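Local coordinates for protein Aar187cp (Eremothecium gossypii, PDB 3ZIL) that probably regulates the establishment of sister-chromatid cohesion by acting on cohesin, represented here by its all-helical Wap1 domain, at residues 233-238 with 282-287; 246-251 with 290-295; 286-289 with 294-297. All coordinates share one frame; numbering follows the deposited sequence.

Contact 1 (233-238 with 282-287)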
loop_
_atom_site.group_PDB
_atom_site.type_symbol
_atom_site.label_atom_id
_atom_site.label_comp_id
_atom_site.label_asym_id
_atom_site.label_seq_id
_atom_site.Cartn_x
_atom_site.Cartn_y
_atom_site.Cartn_z
ATOM N N LYS A 233 2.869 8.946 2.823
ATOM C CA LYS A 233 3.633 9.013 1.632
ATOM C C LYS A 233 3.096 9.979 0.611
ATOM O O LYS A 233 3.857 10.679 0.040
ATOM C CB LYS A 233 3.934 7.652 1.001
ATOM C CG LYS A 233 5.236 7.672 0.206
ATOM C CD LYS A 233 5.932 6.349 -0.017
ATOM C CE LYS A 233 7.016 6.450 -1.070
ATOM N NZ LYS A 233 7.405 5.187 -1.742
ATOM N N LEU A 234 1.795 10.026 0.420
ATOM C CA LEU A 234 1.242 10.979 -0.564
ATOM C C LEU A 234 1.399 12.425 -0.042
ATOM O O LEU A 234 1.720 13.325 -0.792
ATOM C CB LEU A 234 -0.210 10.666 -0.889
ATOM C CG LEU A 234 -0.587 9.304 -1.549
ATOM C CD1 LEU A 234 -2.050 8.868 -1.272
ATOM C CD2 LEU A 234 -0.305 9.485 -3.023
ATOM N N THR A 235 1.181 12.614 1.255
ATOM C CA THR A 235 1.271 13.924 1.834
ATOM C C THR A 235 2.694 14.470 2.025
ATOM O O THR A 235 2.839 15.627 2.460
ATOM C CB THR A 235 0.423 14.067 3.093
ATOM O OG1 THR A 235 0.747 13.046 4.048
ATOM C CG2 THR A 235 -1.052 14.014 2.757
ATOM N N ASN A 236 3.728 13.662 1.692
ATOM C CA ASN A 236 5.107 14.097 1.704
ATOM C C ASN A 236 5.271 15.159 0.616
ATOM O O ASN A 236 6.124 16.017 0.712
ATOM C CB ASN A 236 6.096 12.946 1.413
ATOM C CG ASN A 236 6.277 11.981 2.587
ATOM O OD1 ASN A 236 6.009 12.323 3.748
ATOM N ND2 ASN A 236 6.818 10.790 2.298
ATOM N N HIS A 237 4.460 15.092 -0.434
ATOM C CA HIS A 237 4.507 16.090 -1.516
ATOM C C HIS A 237 3.540 17.155 -1.211
ATOM O O HIS A 237 2.312 16.935 -1.244
ATOM C CB HIS A 237 4.153 15.389 -2.830
ATOM C CG HIS A 237 5.015 14.198 -3.076
ATOM N ND1 HIS A 237 6.260 14.315 -3.545
ATOM C CD2 HIS A 237 4.815 12.827 -2.785
ATOM C CE1 HIS A 237 6.837 13.103 -3.573
ATOM N NE2 HIS A 237 5.927 12.191 -3.114
ATOM N N THR A 238 4.070 18.322 -0.847
ATOM C CA THR A 238 3.240 19.394 -0.313
ATOM C C THR A 238 2.297 19.903 -1.370
ATOM O O THR A 238 1.194 20.341 -1.036
ATOM C CB THR A 238 4.062 20.562 0.303
ATOM O OG1 THR A 238 5.014 20.976 -0.646
ATOM C CG2 THR A 238 4.833 20.077 1.514
ATOM N N LEU A 282 -0.285 10.296 14.052
ATOM C CA LEU A 282 0.417 11.562 14.362
ATOM C C LEU A 282 1.375 11.967 13.214
ATOM O O LEU A 282 1.463 13.111 12.878
ATOM C CB LEU A 282 1.196 11.452 15.688
ATOM C CG LEU A 282 0.268 11.437 16.914
ATOM C CD1 LEU A 282 0.886 10.766 18.154
ATOM C CD2 LEU A 282 -0.247 12.849 17.285
ATOM N N GLY A 283 2.074 11.006 12.638
ATOM C CA GLY A 283 2.937 11.267 11.492
ATOM C C GLY A 283 2.059 11.850 10.393
ATOM O O GLY A 283 2.457 12.813 9.723
ATOM N N LEU A 284 0.844 11.324 10.221
ATOM C CA LEU A 284 0.000 11.894 9.141
ATOM C C LEU A 284 -0.484 13.323 9.512
ATOM O O LEU A 284 -0.394 14.238 8.695
ATOM C CB LEU A 284 -1.132 10.945 8.748
ATOM C CG LEU A 284 -2.135 11.526 7.771
ATOM C CD1 LEU A 284 -1.428 11.880 6.463
ATOM C CD2 LEU A 284 -3.265 10.550 7.526
ATOM N N LEU A 285 -1.014 13.492 10.744
ATOM C CA LEU A 285 -1.223 14.835 11.270
ATOM C C LEU A 285 -0.042 15.809 10.996
ATOM O O LEU A 285 -0.268 16.942 10.503
ATOM C CB LEU A 285 -1.567 14.823 12.744
ATOM C CG LEU A 285 -3.024 14.323 12.933
ATOM C CD1 LEU A 285 -3.294 13.912 14.368
ATOM C CD2 LEU A 285 -3.958 15.433 12.462
ATOM N N LEU A 286 1.156 15.394 11.364
ATOM C CA LEU A 286 2.362 16.223 11.231
ATOM C C LEU A 286 2.586 16.692 9.785
ATOM O O LEU A 286 2.875 17.884 9.543
ATOM C CB LEU A 286 3.603 15.477 11.782
ATOM C CG LEU A 286 4.929 16.312 11.753
ATOM C CD1 LEU A 286 4.846 17.479 12.727
ATOM C CD2 LEU A 286 6.147 15.435 12.126
ATOM N N ASN A 287 2.439 15.744 8.850
ATOM C CA ASN A 287 2.531 16.018 7.446
ATOM C C ASN A 287 1.538 17.120 7.064
ATOM O O ASN A 287 1.871 18.038 6.338
ATOM C CB ASN A 287 2.335 14.746 6.598
ATOM C CG ASN A 287 3.664 14.278 5.962
ATOM O OD1 ASN A 287 4.755 14.767 6.354
ATOM N ND2 ASN A 287 3.587 13.335 5.009
HETATM O O HOH W 1 3.870 17.277 4.302
HETATM O O HOH W 2 7.197 14.703 4.954
#

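Contact 2 (246-251 with 290-295)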
loop_
_atom_site.group_PDB
_atom_site.type_symbol
_atom_site.label_atom_id
_atom_site.label_comp_id
_atom_site.label_asym_id
_atom_site.label_seq_id
_atom_site.Cartn_x
_atom_site.Cartn_y
_atom_site.Cartn_z
ATOM N N ASP A 246 -9.121 21.687 0.534
ATOM C CA ASP A 246 -10.458 21.836 1.082
ATOM C C ASP A 246 -10.905 20.570 1.865
ATOM O O ASP A 246 -11.851 20.610 2.649
ATOM C CB ASP A 246 -11.438 22.159 -0.008
ATOM C CG ASP A 246 -11.393 21.145 -1.189
ATOM O OD1 ASP A 246 -10.475 21.172 -2.047
ATOM O OD2 ASP A 246 -12.320 20.314 -1.236
ATOM N N LEU A 247 -10.212 19.460 1.630
ATOM C CA LEU A 247 -10.439 18.184 2.376
ATOM C C LEU A 247 -9.661 18.056 3.696
ATOM O O LEU A 247 -9.878 17.124 4.474
ATOM C CB LEU A 247 -10.035 17.009 1.512
ATOM C CG LEU A 247 -10.851 16.929 0.227
ATOM C CD1 LEU A 247 -10.447 15.712 -0.527
ATOM C CD2 LEU A 247 -12.373 16.873 0.497
ATOM N N LEU A 248 -8.721 18.947 3.941
ATOM C CA LEU A 248 -7.753 18.718 5.062
ATOM C C LEU A 248 -8.338 18.854 6.486
ATOM O O LEU A 248 -8.037 18.009 7.361
ATOM C CB LEU A 248 -6.489 19.563 4.914
ATOM C CG LEU A 248 -5.682 19.318 3.622
ATOM C CD1 LEU A 248 -4.550 20.305 3.471
ATOM C CD2 LEU A 248 -5.251 17.866 3.407
ATOM N N PRO A 249 -9.227 19.847 6.705
ATOM C CA PRO A 249 -9.763 19.963 8.060
ATOM C C PRO A 249 -10.572 18.732 8.393
ATOM O O PRO A 249 -10.604 18.318 9.536
ATOM C CB PRO A 249 -10.706 21.174 7.964
ATOM C CG PRO A 249 -9.984 22.075 6.978
ATOM C CD PRO A 249 -9.401 21.118 5.934
ATOM N N SER A 250 -11.276 18.169 7.409
ATOM C CA SER A 250 -12.048 16.988 7.683
ATOM C C SER A 250 -11.140 15.794 8.062
ATOM O O SER A 250 -11.388 14.995 9.013
ATOM C CB SER A 250 -12.861 16.605 6.432
ATOM O OG SER A 250 -13.751 15.652 6.909
ATOM N N LEU A 251 -10.112 15.583 7.285
ATOM C CA LEU A 251 -9.187 14.516 7.657
ATOM C C LEU A 251 -8.584 14.783 9.091
ATOM O O LEU A 251 -8.534 13.905 9.978
ATOM C CB LEU A 251 -8.128 14.416 6.587
ATOM C CG LEU A 251 -6.985 13.404 6.742
ATOM C CD1 LEU A 251 -7.591 11.986 6.963
ATOM C CD2 LEU A 251 -6.053 13.470 5.521
ATOM N N SER A 290 2.032 20.774 9.740
ATOM C CA SER A 290 3.260 21.564 9.576
ATOM C C SER A 290 3.245 22.294 8.225
ATOM O O SER A 290 4.045 23.171 7.979
ATOM C CB SER A 290 4.487 20.663 9.658
ATOM O OG SER A 290 4.531 19.813 8.519
ATOM N N GLU A 291 2.357 21.917 7.310
ATOM C CA GLU A 291 2.363 22.539 5.971
ATOM C C GLU A 291 1.104 23.385 5.758
ATOM O O GLU A 291 1.081 24.217 4.924
ATOM C CB GLU A 291 2.420 21.478 4.878
ATOM C CG GLU A 291 3.578 20.479 5.011
ATOM C CD GLU A 291 4.931 21.149 4.730
ATOM O OE1 GLU A 291 4.941 22.279 4.220
ATOM O OE2 GLU A 291 5.985 20.553 4.984
ATOM N N ALA A 292 0.033 23.128 6.467
ATOM C CA ALA A 292 -1.247 23.833 6.154
ATOM C C ALA A 292 -1.723 24.469 7.413
ATOM O O ALA A 292 -2.390 23.825 8.192
ATOM C CB ALA A 292 -2.324 22.899 5.595
ATOM N N THR A 293 -1.375 25.739 7.618
ATOM C CA THR A 293 -1.689 26.387 8.912
ATOM C C THR A 293 -3.228 26.522 9.121
ATOM O O THR A 293 -3.750 26.362 10.240
ATOM C CB THR A 293 -0.838 27.662 9.116
ATOM O OG1 THR A 293 -1.688 28.758 9.396
ATOM C CG2 THR A 293 0.011 27.976 7.875
ATOM N N THR A 294 -3.974 26.640 8.015
ATOM C CA THR A 294 -5.439 26.631 8.094
ATOM C C THR A 294 -5.932 25.286 8.728
ATOM O O THR A 294 -6.762 25.291 9.654
ATOM C CB THR A 294 -6.044 26.826 6.679
ATOM O OG1 THR A 294 -5.774 25.639 5.911
ATOM C CG2 THR A 294 -5.362 28.002 5.955
ATOM N N ALA A 295 -5.445 24.152 8.207
ATOM C CA ALA A 295 -5.735 22.799 8.812
ATOM C C ALA A 295 -5.189 22.567 10.251
ATOM O O ALA A 295 -5.816 21.900 11.087
ATOM C CB ALA A 295 -5.279 21.690 7.871
#

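Contact 3 (286-289 with 294-297)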
loop_
_atom_site.group_PDB
_atom_site.type_symbol
_atom_site.label_atom_id
_atom_site.label_comp_id
_atom_site.label_asym_id
_atom_site.label_seq_id
_atom_site.Cartn_x
_atom_site.Cartn_y
_atom_site.Cartn_z
ATOM N N LEU A 286 1.156 15.394 11.364
ATOM C CA LEU A 286 2.362 16.223 11.231
ATOM C C LEU A 286 2.586 16.692 9.785
ATOM O O LEU A 286 2.875 17.884 9.543
ATOM C CB LEU A 286 3.603 15.477 11.782
ATOM C CG LEU A 286 4.929 16.312 11.753
ATOM C CD1 LEU A 286 4.846 17.479 12.727
ATOM C CD2 LEU A 286 6.147 15.435 12.126
ATOM N N ASN A 287 2.439 15.744 8.850
ATOM C CA ASN A 287 2.531 16.018 7.446
ATOM C C ASN A 287 1.538 17.120 7.064
ATOM O O ASN A 287 1.871 18.038 6.338
ATOM C CB ASN A 287 2.335 14.746 6.598
ATOM C CG ASN A 287 3.664 14.278 5.962
ATOM O OD1 ASN A 287 4.755 14.767 6.354
ATOM N ND2 ASN A 287 3.587 13.335 5.009
ATOM N N ILE A 288 0.347 17.075 7.622
ATOM C CA ILE A 288 -0.698 18.052 7.195
ATOM C C ILE A 288 -0.493 19.349 7.983
ATOM O O ILE A 288 -0.456 20.453 7.376
ATOM C CB ILE A 288 -2.132 17.497 7.471
ATOM C CG1 ILE A 288 -2.409 16.228 6.627
ATOM C CG2 ILE A 288 -3.243 18.540 7.193
ATOM C CD1 ILE A 288 -3.527 15.377 7.177
ATOM N N VAL A 289 -0.369 19.243 9.324
ATOM C CA VAL A 289 -0.406 20.467 10.109
ATOM C C VAL A 289 0.840 21.352 10.043
ATOM O O VAL A 289 0.689 22.565 10.298
ATOM C CB VAL A 289 -0.741 20.261 11.584
ATOM C CG1 VAL A 289 -2.085 19.544 11.699
ATOM C CG2 VAL A 289 0.421 19.578 12.307
ATOM N N THR A 294 -3.974 26.640 8.015
ATOM C CA THR A 294 -5.439 26.631 8.094
ATOM C C THR A 294 -5.932 25.286 8.728
ATOM O O THR A 294 -6.762 25.291 9.654
ATOM C CB THR A 294 -6.044 26.826 6.679
ATOM O OG1 THR A 294 -5.774 25.639 5.911
ATOM C CG2 THR A 294 -5.362 28.002 5.955
ATOM N N ALA A 295 -5.445 24.152 8.207
ATOM C CA ALA A 295 -5.735 22.799 8.812
ATOM C C ALA A 295 -5.189 22.567 10.251
ATOM O O ALA A 295 -5.816 21.900 11.087
ATOM C CB ALA A 295 -5.279 21.690 7.871
ATOM N N ALA A 296 -4.018 23.121 10.539
ATOM C CA ALA A 296 -3.450 23.093 11.928
ATOM C C ALA A 296 -4.404 23.723 12.991
ATOM O O ALA A 296 -4.431 23.320 14.176
ATOM C CB ALA A 296 -2.051 23.723 11.951
ATOM N N SER A 297 -5.251 24.650 12.563
ATOM C CA SER A 297 -6.157 25.314 13.490
ATOM C C SER A 297 -7.530 24.712 13.555
ATOM O O SER A 297 -8.409 25.247 14.254
ATOM C CB SER A 297 -6.253 26.823 13.171
ATOM O OG SER A 297 -6.565 27.022 11.815
#

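Contact 1 (233-238 with 282-287)
N287 of helix 272-289 meets T235 and N236 of segment 233-238. It reaches across with its side-chain amide. An off-staggered chi1 of -108° swings this group over to the other segment. N287 ND2 donates to N236 OD1 at 2.9 Å, and the N-H points straight at the oxygen. That oxygen lies in the amide plane of N287. The donor sits above the carbonyl plane of N236, 38° out of it, and the two amide planes are 84° apart.

T235 packs beside the same amide. Its OG1 lies 3.0 Å from N287 ND2 and 3.5 Å from N287 CB. This hydroxyl is hydrogen-bonded to L231 O, with I232 O a further acceptor that would have to share the one proton. The L284 CD1 methyl rests against T235 OG1 at 3.5 Å, a van der Waals touch. A water joins the backbones by donating to T235 O (2.7 Å) and N287 O (3.0 Å).

The other ends of the two amides are also engaged. N287 OD1 accepts from R370 NH1. N236 ND2 donates to the backbone of a bound peptide. A leucine in place of N287 would probably leave N236 OD1 without its donor and R370 without this acceptor, and take away one of the bonds that fix the turn of the N236 amide.

N287 packs on the peptide itself and also positions N236, which holds the peptide backbone. The arrangement is reminiscent of peptide-holding asparagines in armadillo and TPR proteins; the Wap1 family falls in the TPR clan.

Contact 2 (246-251 with 290-295)
L248, on helix 248-261, faces the turn 290-292 and the short helix 293-296, and touches A292 and A295. The second segment begins just after helix 272-289. S290 leaves that helix with its OG hydrogen-bonded to L286 O, one turn back. E291 follows, and its OE2 makes a salt bridge with R370 NH2. Its side chain also packs on L241 of helix 238-243.

A292 gives the first touch across the contact. Its CB points at the other segment and meets L248 CD1 at 4.0 Å. A292 holds the N-cap position of helix 293-296, and its methyl points to L248. This is plain apolar packing in an all-helical domain: a leucine of one helix covers the corner between helix 272-289 and helix 293-296.

The chain then turns through T293 and T294, and A295 comes round to the same side. Its methyl meets L248 at the base of the side chain, with A295 CB 3.8 Å from L248 CB. With CG anti to the carbonyl carbon (chi1 -59°) and an extended chi2, the L248 branch CD1 reaches on to A292. P249 flanks the A295 methyl more loosely, its CD 4.6 Å from A295 CB. F211 of helix 201-215 and I288 of helix 272-289 also pack against L248.

Contact 3 (286-289 with 294-297)
This is a local apolar contact between two helices that follow each other in the chain. The last turn of helix 272-289 folds against the short helix 293-296 across the turn 290-292. No hydrogen bond joins the two segments.

V289 and A296 carry the closest part. Their CA atoms are 4.4 Å apart, so the backbones nearly touch. V289 CB lies 3.7 Å from A296 CB. V289 CG1 is anti to the carbonyl carbon (chi1 -57°), and this brings it to 3.8 Å from A296 CA, alongside the alanine backbone. The A296 methyl also comes up to V289 O at 3.4 Å. The small side chain of A296 is consistent with so close an approach, to which the short turn 290-292 probably also contributes.

I288 makes the second touch. Its CG2 branch, anti to the backbone N, meets A295 CB at 3.8 Å. A295 thus lies between I288 and L248.

At the end of the short helix, S297 turns away. S297 OG donates to T294 O at 2.8 Å, from above the carbonyl plane; T293 O is a second acceptor for the same hydroxyl.

Helices flank the contact, and the modelled domain has no strands. Helix 248-261 covers I288 through L248, L251 and V252. Helix 321-336 packs Y332 against V289 and A336 against A296.

In the fold
The three contacts follow the course of helix 272-289 into helix 293-296. Contacts 1 and 3 both lie on helix 272-289 and their segments overlap at 286-287, but contact 1 is made by L284 and N287 and contact 3 by I288 and V289. Their centres are about 9 Å apart. Contacts 2 and 3 meet at A295, with centres about 5 Å apart. They also touch directly, L251 CD2 lying 3.6 Å from I288 CD1. Contacts 1 and 2 are about 11 Å apart between centres, and T238 CG2 packs on E291 CD at 3.4 Å. R370 joins them too, through N287 and E291. The bound peptide lies at contact 1.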